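Local coordinates for protein Sso-CP2 metallo-carboxypetidase (Sulfolobus solfataricus, PDB 4MMO) that probably cleaves residues from the C-terminal ends of peptides as a zinc-binding carboxypeptidase of the M20 family, at residues Thr65-Asn70 / Tyr388-Arg393; Glu145-Ile148 / Asn153-Lys156. One frame throughout, in Å; residues are numbered along the deposited sequence.

Contact 1: Thr65-Asn70 / Tyr388-Arg393; sequences TLLIYN and YKLGIR
Leu67 meets Leu390 and Ile392 through methyl groups alone, where the turn after helix 383-389 packs against an inner strand of the mixed sheet in this M20 peptidase. Strand 65-71 has strands 128-134 and 159-161 as its parallel neighbours, and the turn leads on to edge strand 395-396 of the same sheet. The backbones stay well apart, with Leu67 CA 9.4 Å from Ile392 CA, and no hydrogen bond crosses between the segments. All three CB atoms point across the gap, and the branched ends close it. On Leu67, CG is anti to the backbone N (chi1 -180°); the CB-CG bond runs along the strand toward Ile68, and CD2 then branches out toward the turn. This CD2 alone touches, 3.9 Å from Leu390 CD1 and 4.0 Å from Ile392 CD1. The Leu67 side chain crosses each of its partners at about a right angle, so contact is made at single methyls instead of along the chains. Gly391, between the two partners, has positive phi (68°) and is the first residue to leave the helical conformation. Outside the two segments, Ile392 also packs on Val160 and Leu390 on Ile148, while the side chain of Leu67 lies about 12 Å from that of the zinc ligand Glu163. Leu390 CD1 and Ile392 CD1 are themselves 4.2 Å apart, closing a triangle of methyls with Leu67 CD2.

Contact 2: Glu145-Ile148 / Asn153-Lys156; sequences EDYI and NKLK
Tyr147, in the helical segment 145-148, reaches two successive residues of the turn 153-156: Lys154 with its hydroxyl and Leu155 with the ring itself. The turn is a type I beta turn, closed by a hydrogen bond from Lys156 N to Asn153 O (3.3 Å), and lies in the connection from helix 144-149 to strand 159-161, a helix-to-strand link of the alpha/beta fold. The CB of Tyr147 does not point at the turn, but with CG anti to the backbone N (chi1 164°) the ring swings towards it. There OH comes 4.2 Å from Lys154 CE, the two side chains crossing nearly perpendicularly, while CE2 lies 4.2 Å from Leu155 CD1, a methyl that approaches the ring obliquely. Next along the helix, Ile148 offers CG1 to that same methyl, Leu155 CD1, at 4.1 Å; these side chains also cross close to a right angle. One methyl of Leu155 thus serves both helix residues, and Leu155 accounts for the largest share of the surface buried here. Lys154 bends at chi3 (92°), and its NZ forms a salt bridge with Glu46. Lys130 NZ bonds to the carbonyl oxygens of both Lys154 and Lys156. The helix therefore meets the turn without a hydrogen bond, through apolar contacts on Leu155 and a phenol oxygen resting against the aliphatic part of the lysine, while the lysine's charge is paired outside both segments.

Both contacts are buried and lie in the part of the fold built on the mixed sheet; in sequence, contact 2 falls between the two segments of contact 1. Their centres lie about 16 Å and about 20 Å from the centre of the chain, and each has one partly exposed residue, Leu390 and Lys154 respectively. Contact 1 is aliphatic throughout, whereas contact 2 adds an aromatic ring and the aliphatic part of a lysine. Contact 1 sets a turn on an inner strand; contact 2 sets a turn against the helix just before it. Leu390 joins them: its CG lies 3.6 Å from Ile148 CG2, and its CD1 is 3.8 Å from Leu155 CB, making the two apolar clusters continuous.

Contact 1: Thr65-Asn70 / Tyr388-Arg393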
ATOM      1  N   THR A  65       1.531 -20.997 -44.760  1.00 38.82           N
ATOM      2  CA  THR A  65       1.390 -21.554 -43.417  1.00 27.68           C
ATOM      3  C   THR A  65       1.046 -20.451 -42.426  1.00 35.89           C
ATOM      4  O   THR A  65       1.754 -19.445 -42.329  1.00 38.37           O
ATOM      5  CB  THR A  65       2.680 -22.253 -42.960  1.00 35.92           C
ATOM      6  OG1 THR A  65       2.986 -23.325 -43.858  1.00 43.63           O
ATOM      7  CG2 THR A  65       2.529 -22.811 -41.544  1.00 44.30           C
ATOM      8  N   LEU A  66      -0.044 -20.655 -41.691  1.00 32.10           N
ATOM      9  CA  LEU A  66      -0.496 -19.711 -40.681  1.00 29.45           C
ATOM     10  C   LEU A  66      -0.269 -20.261 -39.266  1.00 30.33           C
ATOM     11  O   LEU A  66      -0.641 -21.392 -38.961  1.00 30.47           O
ATOM     12  CB  LEU A  66      -1.981 -19.406 -40.892  1.00 29.06           C
ATOM     13  CG  LEU A  66      -2.660 -18.522 -39.843  1.00 36.15           C
ATOM     14  CD1 LEU A  66      -2.096 -17.109 -39.875  1.00 40.92           C
ATOM     15  CD2 LEU A  66      -4.166 -18.509 -40.051  1.00 34.88           C
ATOM     16  N   LEU A  67       0.345 -19.447 -38.415  1.00 30.53           N
ATOM     17  CA  LEU A  67       0.507 -19.768 -37.001  1.00 30.80           C
ATOM     18  C   LEU A  67      -0.579 -19.053 -36.204  1.00 37.08           C
ATOM     19  O   LEU A  67      -0.690 -17.831 -36.265  1.00 32.07           O
ATOM     20  CB  LEU A  67       1.895 -19.334 -36.513  1.00 29.48           C
ATOM     21  CG  LEU A  67       2.236 -19.605 -35.041  1.00 35.20           C
ATOM     22  CD1 LEU A  67       2.128 -21.084 -34.715  1.00 37.10           C
ATOM     23  CD2 LEU A  67       3.632 -19.101 -34.716  1.00 33.34           C
ATOM     24  N   ILE A  68      -1.387 -19.816 -35.473  1.00 31.28           N
ATOM     25  CA  ILE A  68      -2.471 -19.243 -34.677  1.00 34.81           C
ATOM     26  C   ILE A  68      -2.155 -19.342 -33.184  1.00 36.95           C
ATOM     27  O   ILE A  68      -1.920 -20.428 -32.668  1.00 32.83           O
ATOM     28  CB  ILE A  68      -3.814 -19.943 -34.973  1.00 26.37           C
ATOM     29  CG1 ILE A  68      -4.179 -19.756 -36.448  1.00 24.94           C
ATOM     30  CG2 ILE A  68      -4.922 -19.401 -34.062  1.00 29.12           C
ATOM     31  CD1 ILE A  68      -5.514 -20.354 -36.854  1.00 33.83           C
ATOM     32  N   TYR A  69      -2.160 -18.196 -32.509  1.00 31.50           N
ATOM     33  CA  TYR A  69      -1.878 -18.122 -31.079  1.00 26.07           C
ATOM     34  C   TYR A  69      -3.139 -17.805 -30.282  1.00 37.04           C
ATOM     35  O   TYR A  69      -3.891 -16.893 -30.621  1.00 31.95           O
ATOM     36  CB  TYR A  69      -0.807 -17.057 -30.799  1.00 22.97           C
ATOM     37  CG  TYR A  69      -0.657 -16.690 -29.334  1.00 37.31           C
ATOM     38  CD1 TYR A  69      -1.444 -15.698 -28.765  1.00 39.05           C
ATOM     39  CD2 TYR A  69       0.275 -17.330 -28.524  1.00 41.36           C
ATOM     40  CE1 TYR A  69      -1.317 -15.357 -27.434  1.00 34.86           C
ATOM     41  CE2 TYR A  69       0.412 -16.992 -27.182  1.00 30.97           C
ATOM     42  CZ  TYR A  69      -0.388 -16.006 -26.645  1.00 42.41           C
ATOM     43  OH  TYR A  69      -0.269 -15.664 -25.317  1.00 40.21           O
ATOM     44  N   ASN A  70      -3.358 -18.573 -29.220  1.00 32.56           N
ATOM     45  CA  ASN A  70      -4.393 -18.276 -28.235  1.00 31.05           C
ATOM     46  C   ASN A  70      -3.900 -18.726 -26.861  1.00 37.97           C
ATOM     47  O   ASN A  70      -2.861 -19.367 -26.762  1.00 35.93           O
ATOM     48  CB  ASN A  70      -5.705 -18.979 -28.588  1.00 35.68           C
ATOM     49  CG  ASN A  70      -6.405 -18.350 -29.781  1.00 35.58           C
ATOM     50  OD1 ASN A  70      -6.399 -18.902 -30.880  1.00 34.33           O
ATOM     51  ND2 ASN A  70      -7.025 -17.197 -29.562  1.00 34.35           N
ATOM     52  N   TYR A 388       9.863 -10.983 -33.416  1.00 47.75           N
ATOM     53  CA  TYR A 388      11.306 -10.787 -33.292  1.00 40.22           C
ATOM     54  C   TYR A 388      12.091 -12.087 -33.172  1.00 38.28           C
ATOM     55  O   TYR A 388      13.161 -12.220 -33.765  1.00 54.07           O
ATOM     56  CB  TYR A 388      11.616  -9.879 -32.100  1.00 27.94           C
ATOM     57  CG  TYR A 388      11.056  -8.484 -32.262  1.00 31.69           C
ATOM     58  CD1 TYR A 388      11.252  -7.769 -33.438  1.00 38.86           C
ATOM     59  CD2 TYR A 388      10.317  -7.890 -31.252  1.00 31.30           C
ATOM     60  CE1 TYR A 388      10.737  -6.500 -33.597  1.00 49.28           C
ATOM     61  CE2 TYR A 388       9.797  -6.615 -31.404  1.00 43.57           C
ATOM     62  CZ  TYR A 388      10.009  -5.928 -32.576  1.00 48.58           C
ATOM     63  OH  TYR A 388       9.492  -4.662 -32.731  1.00 59.03           O
ATOM     64  N   LYS A 389      11.571 -13.044 -32.411  1.00 40.40           N
ATOM     65  CA  LYS A 389      12.301 -14.286 -32.184  1.00 43.73           C
ATOM     66  C   LYS A 389      12.020 -15.307 -33.284  1.00 46.06           C
ATOM     67  O   LYS A 389      12.936 -15.980 -33.752  1.00 59.52           O
ATOM     68  CB  LYS A 389      11.985 -14.862 -30.803  1.00 35.11           C
ATOM     69  CG  LYS A 389      12.061 -13.840 -29.680  1.00 38.88           C
ATOM     70  CD  LYS A 389      13.433 -13.180 -29.606  1.00 46.82           C
ATOM     71  CE  LYS A 389      13.521 -12.217 -28.431  1.00 53.63           C
ATOM     72  NZ  LYS A 389      14.909 -11.725 -28.199  1.00 55.48           N
ATOM     73  N   LEU A 390      10.761 -15.415 -33.703  1.00 51.94           N
ATOM     74  CA  LEU A 390      10.396 -16.313 -34.798  1.00 40.77           C
ATOM     75  C   LEU A 390      10.512 -15.627 -36.156  1.00 44.08           C
ATOM     76  O   LEU A 390      10.417 -16.277 -37.197  1.00 49.47           O
ATOM     77  CB  LEU A 390       8.973 -16.852 -34.617  1.00 39.20           C
ATOM     78  CG  LEU A 390       8.788 -18.113 -33.771  1.00 52.13           C
ATOM     79  CD1 LEU A 390       7.314 -18.479 -33.727  1.00 49.18           C
ATOM     80  CD2 LEU A 390       9.600 -19.284 -34.304  1.00 47.90           C
ATOM     81  N   GLY A 391      10.703 -14.313 -36.143  1.00 41.93           N
ATOM     82  CA  GLY A 391      10.915 -13.570 -37.370  1.00 41.83           C
ATOM     83  C   GLY A 391       9.700 -13.512 -38.276  1.00 46.69           C
ATOM     84  O   GLY A 391       9.846 -13.415 -39.493  1.00 45.49           O
ATOM     85  N   ILE A 392       8.504 -13.570 -37.694  1.00 41.67           N
ATOM     86  CA  ILE A 392       7.271 -13.474 -38.475  1.00 35.80           C
ATOM     87  C   ILE A 392       6.753 -12.040 -38.483  1.00 47.44           C
ATOM     88  O   ILE A 392       6.034 -11.615 -37.577  1.00 45.20           O
ATOM     89  CB  ILE A 392       6.175 -14.416 -37.946  1.00 41.78           C
ATOM     90  CG1 ILE A 392       6.704 -15.852 -37.871  1.00 42.07           C
ATOM     91  CG2 ILE A 392       4.947 -14.347 -38.852  1.00 32.01           C
ATOM     92  CD1 ILE A 392       5.716 -16.851 -37.301  1.00 38.54           C
ATOM     93  N   ARG A 393       7.112 -11.312 -39.532  1.00 48.17           N
ATOM     94  CA  ARG A 393       6.797  -9.895 -39.659  1.00 51.99           C
ATOM     95  C   ARG A 393       5.303  -9.674 -39.874  1.00 37.73           C
ATOM     96  O   ARG A 393       4.733  -8.687 -39.404  1.00 33.48           O
ATOM     97  CB  ARG A 393       7.587  -9.307 -40.835  1.00 40.73           C
ATOM     98  CG  ARG A 393       7.753  -7.795 -40.802  1.00 87.06           C
ATOM     99  CD  ARG A 393       8.603  -7.304 -41.973  1.00 87.06           C
TER

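Contact 2: Glu145-Ile148 / Asn153-Lys156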
ATOM      1  N   GLU A 145       8.913 -17.837 -24.050  1.00 35.57           N
ATOM      2  CA  GLU A 145      10.050 -17.562 -24.922  1.00 50.52           C
ATOM      3  C   GLU A 145      11.001 -18.751 -24.981  1.00 59.03           C
ATOM      4  O   GLU A 145      11.446 -19.136 -26.060  1.00 48.44           O
ATOM      5  CB  GLU A 145      10.802 -16.313 -24.466  1.00 46.42           C
ATOM      6  CG  GLU A 145      11.983 -15.959 -25.361  1.00 58.54           C
ATOM      7  CD  GLU A 145      12.658 -14.664 -24.964  1.00 77.33           C
ATOM      8  OE1 GLU A 145      12.176 -14.003 -24.020  1.00 75.07           O
ATOM      9  OE2 GLU A 145      13.674 -14.309 -25.598  1.00 92.03           O
ATOM     10  N   ASP A 146      11.306 -19.329 -23.821  1.00 47.14           N
ATOM     11  CA  ASP A 146      12.214 -20.469 -23.750  1.00 60.60           C
ATOM     12  C   ASP A 146      11.713 -21.608 -24.626  1.00 55.12           C
ATOM     13  O   ASP A 146      12.496 -22.286 -25.289  1.00 45.72           O
ATOM     14  CB  ASP A 146      12.364 -20.957 -22.305  1.00 78.50           C
ATOM     15  CG  ASP A 146      13.139 -19.986 -21.435  1.00 88.59           C
ATOM     16  OD1 ASP A 146      13.984 -19.242 -21.974  1.00 86.69           O
ATOM     17  OD2 ASP A 146      12.907 -19.971 -20.208  1.00108.86           O
ATOM     18  N   TYR A 147      10.402 -21.816 -24.631  1.00 38.44           N
ATOM     19  CA  TYR A 147       9.817 -22.844 -25.476  1.00 51.44           C
ATOM     20  C   TYR A 147       9.960 -22.501 -26.962  1.00 51.30           C
ATOM     21  O   TYR A 147      10.270 -23.366 -27.781  1.00 53.16           O
ATOM     22  CB  TYR A 147       8.345 -23.049 -25.134  1.00 53.76           C
ATOM     23  CG  TYR A 147       7.608 -23.795 -26.213  1.00 50.99           C
ATOM     24  CD1 TYR A 147       7.742 -25.168 -26.349  1.00 63.34           C
ATOM     25  CD2 TYR A 147       6.792 -23.124 -27.108  1.00 44.46           C
ATOM     26  CE1 TYR A 147       7.077 -25.852 -27.344  1.00 67.32           C
ATOM     27  CE2 TYR A 147       6.124 -23.799 -28.103  1.00 58.57           C
ATOM     28  CZ  TYR A 147       6.269 -25.162 -28.219  1.00 56.23           C
ATOM     29  OH  TYR A 147       5.603 -25.839 -29.212  1.00 68.22           O
ATOM     30  N   ILE A 148       9.735 -21.239 -27.308  1.00 41.32           N
ATOM     31  CA  ILE A 148       9.775 -20.825 -28.709  1.00 42.80           C
ATOM     32  C   ILE A 148      11.195 -20.883 -29.261  1.00 48.65           C
ATOM     33  O   ILE A 148      11.406 -21.301 -30.399  1.00 43.40           O
ATOM     34  CB  ILE A 148       9.183 -19.409 -28.897  1.00 48.46           C
ATOM     35  CG1 ILE A 148       7.667 -19.454 -28.688  1.00 45.76           C
ATOM     36  CG2 ILE A 148       9.503 -18.854 -30.291  1.00 37.84           C
ATOM     37  CD1 ILE A 148       6.991 -18.098 -28.689  1.00 44.36           C
ATOM     38  N   ASN A 153      12.327 -23.784 -35.765  1.00 41.07           N
ATOM     39  CA  ASN A 153      12.084 -24.471 -37.032  1.00 41.71           C
ATOM     40  C   ASN A 153      10.680 -25.071 -37.078  1.00 44.05           C
ATOM     41  O   ASN A 153       9.975 -24.940 -38.075  1.00 46.56           O
ATOM     42  CB  ASN A 153      13.129 -25.561 -37.278  1.00 40.99           C
ATOM     43  CG  ASN A 153      14.507 -24.995 -37.574  1.00 59.45           C
ATOM     44  OD1 ASN A 153      14.644 -23.869 -38.055  1.00 42.87           O
ATOM     45  ND2 ASN A 153      15.538 -25.781 -37.291  1.00 46.45           N
ATOM     46  N   LYS A 154      10.270 -25.710 -35.990  1.00 41.56           N
ATOM     47  CA  LYS A 154       8.956 -26.338 -35.925  1.00 50.20           C
ATOM     48  C   LYS A 154       7.814 -25.328 -36.085  1.00 46.91           C
ATOM     49  O   LYS A 154       6.757 -25.658 -36.619  1.00 43.84           O
ATOM     50  CB  LYS A 154       8.792 -27.098 -34.604  1.00 63.48           C
ATOM     51  CG  LYS A 154       7.383 -27.640 -34.388  1.00 75.28           C
ATOM     52  CD  LYS A 154       7.359 -28.866 -33.488  1.00 77.67           C
ATOM     53  CE  LYS A 154       7.154 -28.502 -32.032  1.00 81.02           C
ATOM     54  NZ  LYS A 154       7.152 -29.718 -31.173  1.00 96.42           N
ATOM     55  N   LEU A 155       8.039 -24.101 -35.627  1.00 38.19           N
ATOM     56  CA  LEU A 155       6.993 -23.086 -35.596  1.00 37.98           C
ATOM     57  C   LEU A 155       7.005 -22.162 -36.808  1.00 35.82           C
ATOM     58  O   LEU A 155       6.251 -21.190 -36.852  1.00 39.26           O
ATOM     59  CB  LEU A 155       7.129 -22.246 -34.326  1.00 46.02           C
ATOM     60  CG  LEU A 155       6.889 -23.004 -33.022  1.00 37.37           C
ATOM     61  CD1 LEU A 155       7.248 -22.122 -31.836  1.00 42.68           C
ATOM     62  CD2 LEU A 155       5.444 -23.468 -32.934  1.00 36.75           C
ATOM     63  N   LYS A 156       7.855 -22.461 -37.785  1.00 30.42           N
ATOM     64  CA  LYS A 156       7.970 -21.623 -38.974  1.00 50.15           C
ATOM     65  C   LYS A 156       6.620 -21.447 -39.655  1.00 43.16           C
ATOM     66  O   LYS A 156       5.893 -22.415 -39.879  1.00 45.56           O
ATOM     67  CB  LYS A 156       8.969 -22.214 -39.968  1.00 35.83           C
ATOM     68  CG  LYS A 156       9.166 -21.351 -41.208  1.00 58.83           C
ATOM     69  CD  LYS A 156      10.106 -21.996 -42.210  1.00 67.02           C
ATOM     70  CE  LYS A 156      10.371 -21.069 -43.386  1.00 70.06           C
ATOM     71  NZ  LYS A 156      11.386 -21.628 -44.319  1.00 80.70           N
TER